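Local structure of effector EagT6 (Pseudomonas aeruginosa, 1TU1) at residues E37-I42 against T117-P122; R44-G49 against R110-I115; I79-H84 against L139-T144; L88-W93 against M101-F106. The protein is essential for delivering the toxin Tse6 to target cells, acting as a homodimer in the loading of Tse6 onto VgrG1a. All coordinates share one frame; numbering follows the deposited sequence. Where two conformers were deposited one is given.

Contact 1 of 4, residues E37-I42 against T117-P122; sequences EASFVI and TLTTTP
Ser-39 and Thr-119 face each other as a hydrogen-bonded antiparallel pair, with Ser-39 OG lying 3.6 Å from Thr-119 CB. The two hydroxyls do not meet directly: Ser-39 OG and Thr-119 OG1 each bond a water at 2.7 Å, and that water also donates to Thr-117 O. Ser-39 OG stands between its own N and carbonyl carbon (chi1 69°), which turns it to this shared water. A second water, donating to Val-41 O, bonds Thr-117 OG1 at 2.7 Å; the same hydroxyl is hydrogen-bonded to Gln-104.

On the other face, Phe-40 CD1 lies 3.9 Å from Thr-117 O. Leu-118 CD1 reaches Ser-39 O at 3.6 Å, and Ala-38 CB sits 3.4 Å from Thr-119 O. Reciprocal backbone bonds at Ser-39/Thr-119 and Val-41/Thr-117 set the register, and both bonds of the first pair are nearly straight (N-H...O 166°).

These are inner strands of the six-stranded sheet, flanked by 25-29 and 98-107. Helix 125-137 covers the Ala-38, Phe-40 and Leu-118 face through His-128, Met-136 and Trp-132, while Leu-13 of the second subunit packs on Phe-40.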
# COMPACT_ATOMS: atom_id res chain seq x y z
N GLU A 37 7.35 -17.70 7.64
CA GLU A 37 6.36 -16.72 7.27
C GLU A 37 6.47 -16.42 5.78
O GLU A 37 7.55 -16.26 5.27
CB GLU A 37 6.59 -15.43 8.06
CG GLU A 37 5.48 -14.41 7.96
CD GLU A 37 5.64 -13.28 8.97
OE1 GLU A 37 6.39 -12.35 8.67
OE2 GLU A 37 5.00 -13.32 10.04
N ALA A 38 5.34 -16.38 5.10
CA ALA A 38 5.28 -15.95 3.69
C ALA A 38 4.62 -14.58 3.58
O ALA A 38 4.08 -14.06 4.54
CB ALA A 38 4.46 -16.96 2.91
N SER A 39 4.69 -13.99 2.39
CA SER A 39 4.01 -12.72 2.14
C SER A 39 3.06 -12.84 0.96
O SER A 39 3.33 -13.56 -0.00
CB SER A 39 5.01 -11.60 1.93
OG SER A 39 5.73 -11.70 0.73
N PHE A 40 1.95 -12.11 1.06
CA PHE A 40 0.96 -12.00 -0.01
C PHE A 40 0.76 -10.50 -0.20
O PHE A 40 0.30 -9.81 0.72
CB PHE A 40 -0.33 -12.66 0.39
CG PHE A 40 -1.45 -12.52 -0.61
CD1 PHE A 40 -1.36 -13.13 -1.85
CD2 PHE A 40 -2.57 -11.72 -0.32
CE1 PHE A 40 -2.40 -13.02 -2.78
CE2 PHE A 40 -3.62 -11.58 -1.26
CZ PHE A 40 -3.53 -12.22 -2.49
N VAL A 41 1.13 -10.01 -1.38
CA VAL A 41 1.23 -8.59 -1.66
C VAL A 41 0.39 -8.24 -2.90
O VAL A 41 0.45 -8.92 -3.92
CB VAL A 41 2.69 -8.20 -1.88
CG1 VAL A 41 2.82 -6.80 -2.43
CG2 VAL A 41 3.50 -8.36 -0.60
N ILE A 42 -0.41 -7.19 -2.78
CA ILE A 42 -1.21 -6.67 -3.90
C ILE A 42 -0.60 -5.37 -4.34
O ILE A 42 -0.44 -4.44 -3.51
CB ILE A 42 -2.65 -6.47 -3.50
CG1 ILE A 42 -3.22 -7.74 -2.84
CG2 ILE A 42 -3.51 -6.06 -4.74
CD1 ILE A 42 -4.61 -7.55 -2.27
N THR A 117 0.83 -11.35 -5.37
CA THR A 117 2.06 -12.09 -5.38
C THR A 117 2.20 -12.82 -4.05
O THR A 117 2.24 -12.18 -3.00
CB THR A 117 3.25 -11.17 -5.59
OG1 THR A 117 3.13 -10.40 -6.80
CG2 THR A 117 4.55 -11.98 -5.76
N LEU A 118 2.22 -14.15 -4.09
CA LEU A 118 2.62 -14.96 -2.93
C LEU A 118 4.12 -15.22 -3.05
O LEU A 118 4.58 -15.71 -4.08
CB LEU A 118 1.86 -16.28 -2.89
CG LEU A 118 2.24 -17.26 -1.75
CD1 LEU A 118 1.68 -16.77 -0.44
CD2 LEU A 118 1.70 -18.63 -2.06
N THR A 119 4.88 -14.92 -2.00
CA THR A 119 6.28 -15.17 -1.98
C THR A 119 6.62 -16.10 -0.83
O THR A 119 6.29 -15.82 0.32
CB THR A 119 7.05 -13.88 -1.83
OG1 THR A 119 6.75 -13.00 -2.91
CG2 THR A 119 8.56 -14.14 -1.96
N THR A 120 7.28 -17.20 -1.15
CA THR A 120 7.68 -18.19 -0.15
C THR A 120 8.95 -18.85 -0.67
O THR A 120 9.57 -18.35 -1.60
CB THR A 120 6.53 -19.17 0.07
OG1 THR A 120 6.81 -20.01 1.19
CG2 THR A 120 6.39 -20.15 -1.11
N THR A 121 9.39 -19.93 -0.03
CA THR A 121 10.49 -20.75 -0.55
C THR A 121 9.87 -21.97 -1.19
O THR A 121 8.74 -22.31 -0.88
CB THR A 121 11.43 -21.22 0.58
OG1 THR A 121 10.67 -21.94 1.55
CG2 THR A 121 12.03 -20.06 1.35
N PRO A 122 10.61 -22.67 -2.04
CA PRO A 122 10.09 -23.93 -2.61
C PRO A 122 9.63 -24.92 -1.53
O PRO A 122 8.55 -25.50 -1.65
CB PRO A 122 11.25 -24.46 -3.43
CG PRO A 122 12.08 -23.25 -3.74
CD PRO A 122 11.94 -22.34 -2.57
O HOH W 1 4.87 -11.42 -1.85
O HOH W 2 2.06 -7.99 -6.10

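Contact 2 of 4, residues R44-G49 against R110-I115; sequences RDASQG and RPAVLI
Asp-45 and Val-113 are joined by two backbone hydrogen bonds, Asp-45 N to Val-113 O at 3.0 Å and Val-113 N to Asp-45 O at 2.9 Å. The second donor stands 42° above the carbonyl plane of Asp-45. A water adds a longer link, lying within reach of Asp-45 O and Pro-111 O.

Apolar contacts follow on both faces. Arg-44 CB and Ala-46 CB each lie 4.1 Å from Ala-112 CB. On the opposite face, the Ile-115 side chain brings CD1 to within 3.8 Å of Asp-45 CB.

From the loop, Gln-48 reaches across to Val-113 with its chain extended (chi1 168°, chi2 175°), and its OE1 comes 3.4 Å from Val-113 CG2. The neighbouring Arg-110 guanidinium is modelled too close to Gly-49 O, so its detailed placement over Gln-48 is doubtful.

Among the polar ends, Asp-45 OD1 takes two donors from the same face of its carboxylate, Ser-47 N and Ser-47 OG, the latter at 2.6 Å. Its OD2 is held by Tyr-56 of helix 53-67, so both oxygens are fixed. Gln-48 NE2 bonds Ala-51 O and Glu-108, and Arg-44 forms a salt bridge to Glu-10 of the second subunit.

Ser-47 N donating to Asp-45 OD1 makes an Asx turn, which here follows the end of strand 38-45 and leads the chain toward helix 53-67; across from it, a cis peptide bond precedes Pro-111 in the loop before strand 113-120.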
# COMPACT_ATOMS: atom_id res chain seq x y z
N ARG A 44 -0.13 -2.63 -8.09
CA ARG A 44 -0.79 -2.09 -9.29
C ARG A 44 0.26 -1.75 -10.33
O ARG A 44 1.37 -1.30 -10.00
CB ARG A 44 -1.54 -0.79 -8.98
CG ARG A 44 -2.71 -0.93 -8.05
CD ARG A 44 -2.31 -0.81 -6.57
NE ARG A 44 -3.47 -1.04 -5.73
CZ ARG A 44 -3.49 -1.64 -4.55
NH1 ARG A 44 -2.38 -2.13 -4.01
NH2 ARG A 44 -4.68 -1.75 -3.93
N ASP A 45 -0.10 -1.90 -11.62
CA ASP A 45 0.82 -1.59 -12.71
C ASP A 45 -0.00 -0.88 -13.81
O ASP A 45 -0.81 -1.51 -14.47
CB ASP A 45 1.45 -2.89 -13.21
CG ASP A 45 2.53 -2.69 -14.30
OD1 ASP A 45 2.71 -1.57 -14.82
OD2 ASP A 45 3.25 -3.64 -14.69
N ALA A 46 0.21 0.43 -13.94
CA ALA A 46 -0.51 1.25 -14.91
C ALA A 46 0.18 1.35 -16.29
O ALA A 46 -0.19 2.18 -17.11
CB ALA A 46 -0.75 2.62 -14.34
N SER A 47 1.14 0.48 -16.54
CA SER A 47 1.95 0.52 -17.76
C SER A 47 1.32 -0.22 -18.97
O SER A 47 1.89 -0.20 -20.06
CB SER A 47 3.35 -0.05 -17.51
OG SER A 47 3.33 -1.46 -17.33
N GLN A 48 0.19 -0.89 -18.78
CA GLN A 48 -0.42 -1.63 -19.88
C GLN A 48 -0.81 -0.65 -20.98
O GLN A 48 -0.52 -0.89 -22.15
CB GLN A 48 -1.66 -2.42 -19.44
CG GLN A 48 -2.47 -2.96 -20.65
CD GLN A 48 -3.63 -3.84 -20.28
OE1 GLN A 48 -4.00 -3.96 -19.09
NE2 GLN A 48 -4.21 -4.49 -21.28
N GLY A 49 -1.48 0.43 -20.59
CA GLY A 49 -2.00 1.41 -21.52
C GLY A 49 -3.00 0.77 -22.48
O GLY A 49 -3.86 0.01 -22.07
N ARG A 110 -8.65 -1.58 -15.61
CA ARG A 110 -8.32 -0.19 -15.90
C ARG A 110 -8.66 0.65 -14.67
O ARG A 110 -9.68 0.41 -14.03
CB ARG A 110 -9.17 0.30 -17.07
CG ARG A 110 -8.84 -0.40 -18.32
CD ARG A 110 -7.50 0.00 -18.81
NE ARG A 110 -7.10 -0.75 -19.99
CZ ARG A 110 -5.86 -0.80 -20.43
NH1 ARG A 110 -4.91 -0.14 -19.79
NH2 ARG A 110 -5.57 -1.50 -21.54
N PRO A 111 -7.83 1.63 -14.33
CA PRO A 111 -6.69 2.08 -15.12
C PRO A 111 -5.38 1.32 -14.93
O PRO A 111 -4.39 1.71 -15.56
CB PRO A 111 -6.52 3.51 -14.61
CG PRO A 111 -6.85 3.36 -13.14
CD PRO A 111 -7.99 2.41 -13.10
N ALA A 112 -5.36 0.30 -14.08
CA ALA A 112 -4.11 -0.39 -13.72
C ALA A 112 -4.34 -1.87 -13.50
O ALA A 112 -5.38 -2.29 -12.95
CB ALA A 112 -3.47 0.24 -12.48
N VAL A 113 -3.39 -2.66 -14.00
CA VAL A 113 -3.40 -4.09 -13.80
C VAL A 113 -3.26 -4.34 -12.29
O VAL A 113 -2.43 -3.71 -11.66
CB VAL A 113 -2.26 -4.77 -14.58
CG1 VAL A 113 -2.14 -6.25 -14.25
CG2 VAL A 113 -2.48 -4.60 -16.11
N LEU A 114 -4.11 -5.20 -11.73
CA LEU A 114 -4.01 -5.59 -10.32
C LEU A 114 -3.20 -6.89 -10.23
O LEU A 114 -3.54 -7.90 -10.86
CB LEU A 114 -5.39 -5.78 -9.72
CG LEU A 114 -5.46 -5.94 -8.18
CD1 LEU A 114 -5.09 -4.63 -7.50
CD2 LEU A 114 -6.82 -6.41 -7.77
N ILE A 115 -2.13 -6.86 -9.43
CA ILE A 115 -1.18 -7.95 -9.31
C ILE A 115 -1.18 -8.47 -7.89
O ILE A 115 -1.07 -7.67 -6.94
CB ILE A 115 0.20 -7.48 -9.68
CG1 ILE A 115 0.20 -6.98 -11.13
CG2 ILE A 115 1.26 -8.63 -9.52
CD1 ILE A 115 1.50 -6.39 -11.61
O HOH W 3 -2.42 -0.40 -17.12

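Contact 3 of 4, residues I79-H84 against L139-T144; sequences INIHGH and LVPRPT
His-84 NE2 and Arg-142 O are bridged by one water, 2.7 Å from the ring nitrogen and donating to the carbonyl oxygen at 3.0 Å. The water lies in the plane of the imidazole, at its edge, while Pro-141 packs over one face. Pro-141 CB comes within 3.4 Å of NE2 and is offset toward the rim of the ring, a close CH-pi contact. His-84 ND1 donates to His-82 O within the turn, 3.1 Å away, so both ring nitrogens have partners and the ring's rotation is fixed.

His-82 meets the other strand differently. Val-140 CG1 sits over the centre of its ring, 4.2 Å from the centroid, and Leu-139 O lies at the ring edge, 3.3 Å from CD2. His-82 CG points away from its own carbonyl carbon, beside the N (chi1 -62°), which sends the ring to Val-140. Ile-81 CG2 also touches Pro-141 CD at 3.8 Å.

Residues 81-84 form a type I' beta turn, the tight connection of the hairpin 72-81/84-95, with Asn-80 OD1 accepting from Gly-83 N in an Asx motif. The hairpin end thus rests on strand 140-141, which pairs antiparallel with a strand of the second subunit.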
# COMPACT_ATOMS: atom_id res chain seq x y z
N ILE A 79 -6.50 -17.64 -17.01
CA ILE A 79 -7.73 -17.84 -16.29
C ILE A 79 -8.64 -16.63 -16.36
O ILE A 79 -8.24 -15.54 -16.75
CB ILE A 79 -7.44 -18.23 -14.81
CG1 ILE A 79 -6.74 -17.11 -14.06
CG2 ILE A 79 -6.54 -19.47 -14.74
CD1 ILE A 79 -6.50 -17.44 -12.60
N ASN A 80 -9.87 -16.85 -15.96
CA ASN A 80 -10.87 -15.81 -15.89
C ASN A 80 -11.28 -15.61 -14.44
O ASN A 80 -11.67 -16.57 -13.77
CB ASN A 80 -12.08 -16.24 -16.70
CG ASN A 80 -13.18 -15.22 -16.66
OD1 ASN A 80 -13.86 -15.07 -15.66
ND2 ASN A 80 -13.35 -14.48 -17.77
N ILE A 81 -11.24 -14.36 -13.97
CA ILE A 81 -11.69 -14.03 -12.62
C ILE A 81 -12.84 -13.05 -12.72
O ILE A 81 -12.63 -11.87 -13.01
CB ILE A 81 -10.51 -13.45 -11.79
CG1 ILE A 81 -9.46 -14.54 -11.57
CG2 ILE A 81 -11.01 -12.90 -10.44
CD1 ILE A 81 -8.17 -14.06 -10.98
N HIS A 82 -14.05 -13.56 -12.53
CA HIS A 82 -15.26 -12.73 -12.60
C HIS A 82 -15.28 -11.86 -13.85
O HIS A 82 -15.57 -10.66 -13.80
CB HIS A 82 -15.42 -11.85 -11.36
CG HIS A 82 -15.55 -12.62 -10.09
ND1 HIS A 82 -16.76 -13.14 -9.65
CD2 HIS A 82 -14.64 -12.94 -9.14
CE1 HIS A 82 -16.58 -13.75 -8.49
NE2 HIS A 82 -15.30 -13.65 -8.16
N GLY A 83 -14.94 -12.49 -14.97
CA GLY A 83 -15.00 -11.86 -16.28
C GLY A 83 -13.74 -11.14 -16.65
O GLY A 83 -13.60 -10.74 -17.79
N HIS A 84 -12.83 -10.94 -15.69
CA HIS A 84 -11.56 -10.27 -15.94
C HIS A 84 -10.52 -11.28 -16.42
O HIS A 84 -10.33 -12.33 -15.82
CB HIS A 84 -11.03 -9.60 -14.67
CG HIS A 84 -11.89 -8.50 -14.15
ND1 HIS A 84 -13.22 -8.68 -13.82
CD2 HIS A 84 -11.61 -7.20 -13.92
CE1 HIS A 84 -13.72 -7.53 -13.41
NE2 HIS A 84 -12.77 -6.61 -13.47
N LEU A 139 -11.39 -13.39 -4.26
CA LEU A 139 -11.14 -12.05 -4.81
C LEU A 139 -12.19 -11.67 -5.87
O LEU A 139 -12.26 -12.32 -6.92
CB LEU A 139 -9.75 -11.95 -5.40
CG LEU A 139 -9.23 -10.55 -5.74
CD1 LEU A 139 -7.74 -10.58 -5.67
CD2 LEU A 139 -9.67 -10.10 -7.14
N VAL A 140 -12.97 -10.63 -5.60
CA VAL A 140 -13.89 -10.07 -6.58
C VAL A 140 -13.43 -8.70 -7.05
O VAL A 140 -13.45 -7.73 -6.28
CB VAL A 140 -15.32 -10.02 -6.02
CG1 VAL A 140 -16.31 -9.52 -7.08
CG2 VAL A 140 -15.72 -11.38 -5.49
N PRO A 141 -12.98 -8.59 -8.30
CA PRO A 141 -12.63 -7.27 -8.84
C PRO A 141 -13.82 -6.32 -8.76
O PRO A 141 -14.98 -6.73 -8.90
CB PRO A 141 -12.22 -7.57 -10.30
CG PRO A 141 -11.82 -9.00 -10.30
CD PRO A 141 -12.70 -9.66 -9.28
N ARG A 142 -13.54 -5.06 -8.46
CA ARG A 142 -14.56 -4.04 -8.38
C ARG A 142 -14.72 -3.38 -9.76
O ARG A 142 -13.73 -3.05 -10.40
CB ARG A 142 -14.18 -2.99 -7.34
CG ARG A 142 -15.25 -1.94 -7.06
CD ARG A 142 -14.87 -0.91 -5.99
NE ARG A 142 -15.12 -1.40 -4.63
CZ ARG A 142 -14.28 -2.14 -3.91
NH1 ARG A 142 -13.10 -2.50 -4.39
NH2 ARG A 142 -14.61 -2.53 -2.69
N PRO A 143 -15.95 -3.20 -10.22
CA PRO A 143 -16.18 -2.42 -11.46
C PRO A 143 -15.49 -1.04 -11.45
O PRO A 143 -15.34 -0.44 -10.39
CB PRO A 143 -17.70 -2.29 -11.51
CG PRO A 143 -18.18 -3.51 -10.82
CD PRO A 143 -17.21 -3.73 -9.67
N THR A 144 -15.05 -0.57 -12.61
CA THR A 144 -14.44 0.76 -12.73
C THR A 144 -15.53 1.85 -12.72
O THR A 144 -15.85 2.42 -11.66
CB THR A 144 -13.55 0.87 -14.01
OG1 THR A 144 -12.53 -0.14 -14.00
CG2 THR A 144 -12.74 2.16 -14.04
O HOH W 4 -13.09 -3.98 -13.23

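Contact 4 of 4, residues L88-W93 against M101-F106; sequences LLDYQW and MLRQVF
Tyr-91 CG stands between its own N and carbonyl carbon (chi1 65°), which swings the ring over Leu-102 and carries OH to Gln-104, whose CG is anti to its N (chi1 -166°) and whose chain runs on extended. The hydroxyl donates to Gln-104 OE1 at 2.6 Å, from above the amide plane, while OE1 lies in the plane of the ring. Leu-102 CB sits over the ring centre, 4.2 Å from the centroid, in a CH-pi contact. Gln-104 NE2 is in turn bonded to Thr-117.

On the other face Arg-103 grips Asp-90 side-on: NE donates to OD1 at 2.7 Å and NH2 to OD2 at 2.7 Å. OD1 lies in the guanidinium plane, whereas the two flat groups are turned 60° apart. Trp-77 NE1 also bonds Asp-90 OD2, and Glu-129 of helix 125-137 makes a second salt bridge with Arg-103 NH1, so the arginine lies between two carboxylates.

At one end of the ladder, Leu-88 CD1 meets Val-105 CG2 at 3.7 Å, and on the Tyr-91 face Leu-89 CD1 approaches Phe-106 CE2, also 3.7 Å. Met-101 CE reaches Asp-90 CB at 3.9 Å.

Regular antiparallel pairing, with hydrogen-bonded pairs Leu-89/Gln-104 and Tyr-91/Leu-102, marks this as the beta hairpin 84-95/98-107 within the six-stranded sheet.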
# COMPACT_ATOMS: atom_id res chain seq x y z
N LEU A 88 -1.92 -16.47 -14.13
CA LEU A 88 -1.08 -16.94 -13.02
C LEU A 88 0.24 -17.48 -13.53
O LEU A 88 0.28 -18.36 -14.44
CB LEU A 88 -1.82 -18.01 -12.20
CG LEU A 88 -1.00 -18.82 -11.17
CD1 LEU A 88 -0.40 -17.92 -10.11
CD2 LEU A 88 -1.89 -19.83 -10.50
N LEU A 89 1.33 -16.95 -12.98
CA LEU A 89 2.67 -17.43 -13.25
C LEU A 89 3.29 -17.95 -11.97
O LEU A 89 3.52 -17.17 -11.03
CB LEU A 89 3.56 -16.31 -13.75
CG LEU A 89 3.19 -15.62 -15.05
CD1 LEU A 89 4.17 -14.51 -15.27
CD2 LEU A 89 3.20 -16.62 -16.23
N ASP A 90 3.57 -19.26 -11.94
CA ASP A 90 4.34 -19.89 -10.88
C ASP A 90 5.77 -19.94 -11.33
O ASP A 90 6.09 -20.55 -12.35
CB ASP A 90 3.85 -21.29 -10.60
CG ASP A 90 2.45 -21.30 -10.07
OD1 ASP A 90 2.06 -20.29 -9.44
OD2 ASP A 90 1.66 -22.24 -10.23
N TYR A 91 6.64 -19.25 -10.60
CA TYR A 91 8.04 -19.22 -10.94
C TYR A 91 8.96 -19.08 -9.74
O TYR A 91 8.51 -18.73 -8.65
CB TYR A 91 8.33 -18.14 -11.96
CG TYR A 91 8.14 -16.68 -11.54
CD1 TYR A 91 9.21 -15.91 -11.07
CD2 TYR A 91 6.91 -16.04 -11.73
CE1 TYR A 91 9.05 -14.58 -10.75
CE2 TYR A 91 6.74 -14.70 -11.41
CZ TYR A 91 7.80 -13.97 -10.93
OH TYR A 91 7.64 -12.64 -10.62
N GLN A 92 10.23 -19.39 -9.97
CA GLN A 92 11.26 -19.20 -8.97
C GLN A 92 12.34 -18.30 -9.54
O GLN A 92 12.49 -18.18 -10.78
CB GLN A 92 11.83 -20.55 -8.49
CG GLN A 92 12.79 -21.30 -9.45
CD GLN A 92 13.36 -22.60 -8.83
OE1 GLN A 92 12.63 -23.57 -8.60
NE2 GLN A 92 14.67 -22.60 -8.55
N TRP A 93 13.05 -17.63 -8.65
CA TRP A 93 14.29 -16.97 -8.99
C TRP A 93 15.24 -16.94 -7.78
O TRP A 93 14.86 -17.33 -6.67
CB TRP A 93 14.06 -15.57 -9.55
CG TRP A 93 13.48 -14.59 -8.58
CD1 TRP A 93 12.22 -14.62 -8.04
CD2 TRP A 93 14.11 -13.42 -8.05
NE1 TRP A 93 12.03 -13.54 -7.21
CE2 TRP A 93 13.17 -12.79 -7.19
CE3 TRP A 93 15.37 -12.84 -8.18
CZ2 TRP A 93 13.46 -11.62 -6.49
CZ3 TRP A 93 15.66 -11.66 -7.48
CH2 TRP A 93 14.70 -11.08 -6.65
N MET A 101 10.10 -19.05 -4.25
CA MET A 101 8.97 -19.49 -5.04
C MET A 101 7.88 -18.42 -5.03
O MET A 101 7.42 -17.99 -3.97
CB MET A 101 8.43 -20.79 -4.45
CG MET A 101 7.47 -21.57 -5.34
SD MET A 101 8.11 -21.93 -7.01
CE MET A 101 6.50 -22.03 -7.87
N LEU A 102 7.45 -18.02 -6.23
CA LEU A 102 6.40 -17.03 -6.42
C LEU A 102 5.18 -17.61 -7.13
O LEU A 102 5.30 -18.39 -8.07
CB LEU A 102 6.95 -15.87 -7.23
CG LEU A 102 7.55 -14.74 -6.39
CD1 LEU A 102 8.82 -15.18 -5.65
CD2 LEU A 102 7.85 -13.57 -7.26
N ARG A 103 4.00 -17.24 -6.65
CA ARG A 103 2.76 -17.44 -7.38
C ARG A 103 2.14 -16.06 -7.57
O ARG A 103 1.64 -15.45 -6.61
CB ARG A 103 1.83 -18.37 -6.62
CG ARG A 103 2.52 -19.70 -6.21
CD ARG A 103 1.57 -20.85 -5.97
NE ARG A 103 1.03 -21.39 -7.21
CZ ARG A 103 0.16 -22.39 -7.27
NH1 ARG A 103 -0.32 -22.94 -6.16
NH2 ARG A 103 -0.29 -22.82 -8.44
N GLN A 104 2.23 -15.56 -8.81
CA GLN A 104 1.95 -14.18 -9.17
C GLN A 104 0.78 -14.10 -10.17
O GLN A 104 0.86 -14.67 -11.26
CB GLN A 104 3.20 -13.55 -9.75
CG GLN A 104 3.17 -12.04 -9.88
CD GLN A 104 4.54 -11.44 -10.08
OE1 GLN A 104 5.23 -11.76 -11.05
NE2 GLN A 104 4.95 -10.59 -9.15
N VAL A 105 -0.31 -13.46 -9.78
CA VAL A 105 -1.49 -13.34 -10.63
C VAL A 105 -1.61 -11.91 -11.17
O VAL A 105 -1.56 -10.93 -10.41
CB VAL A 105 -2.74 -13.72 -9.89
CG1 VAL A 105 -4.00 -13.60 -10.80
CG2 VAL A 105 -2.64 -15.15 -9.30
N PHE A 106 -1.74 -11.78 -12.48
CA PHE A 106 -1.96 -10.49 -13.11
C PHE A 106 -3.40 -10.45 -13.51
O PHE A 106 -3.87 -11.36 -14.22
CB PHE A 106 -1.06 -10.35 -14.32
CG PHE A 106 0.39 -10.41 -14.03
CD1 PHE A 106 1.13 -9.25 -13.91
CD2 PHE A 106 1.03 -11.63 -13.86
CE1 PHE A 106 2.49 -9.28 -13.64
CE2 PHE A 106 2.42 -11.68 -13.60
CZ PHE A 106 3.15 -10.51 -13.48

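All four contacts reach the same six-stranded sheet. Contacts 1 and 2 lie on one strand pair, 38-45 with 113-120, their centres about 21 Å apart and on opposite sides of the chain's centre; Ile-42 CG2 meets Leu-114 CD1 at 3.5 Å between them. Contact 4 is nested along the chain inside the loops closed by the other three, and its strand 98-107 adjoins 113-120: Leu-118 N lies 2.9 Å from Arg-103 O. Contact 3 is tied to contact 2 by Thr-144 OG1, 2.9 Å from Arg-110 O. Contacts 1, 2 and 3 touch the second subunit, whereas contact 4 does not. The side chains of Asp-45 and Gln-104 each lie about 4 Å from bound PEG, probably from the crystallisation liquor.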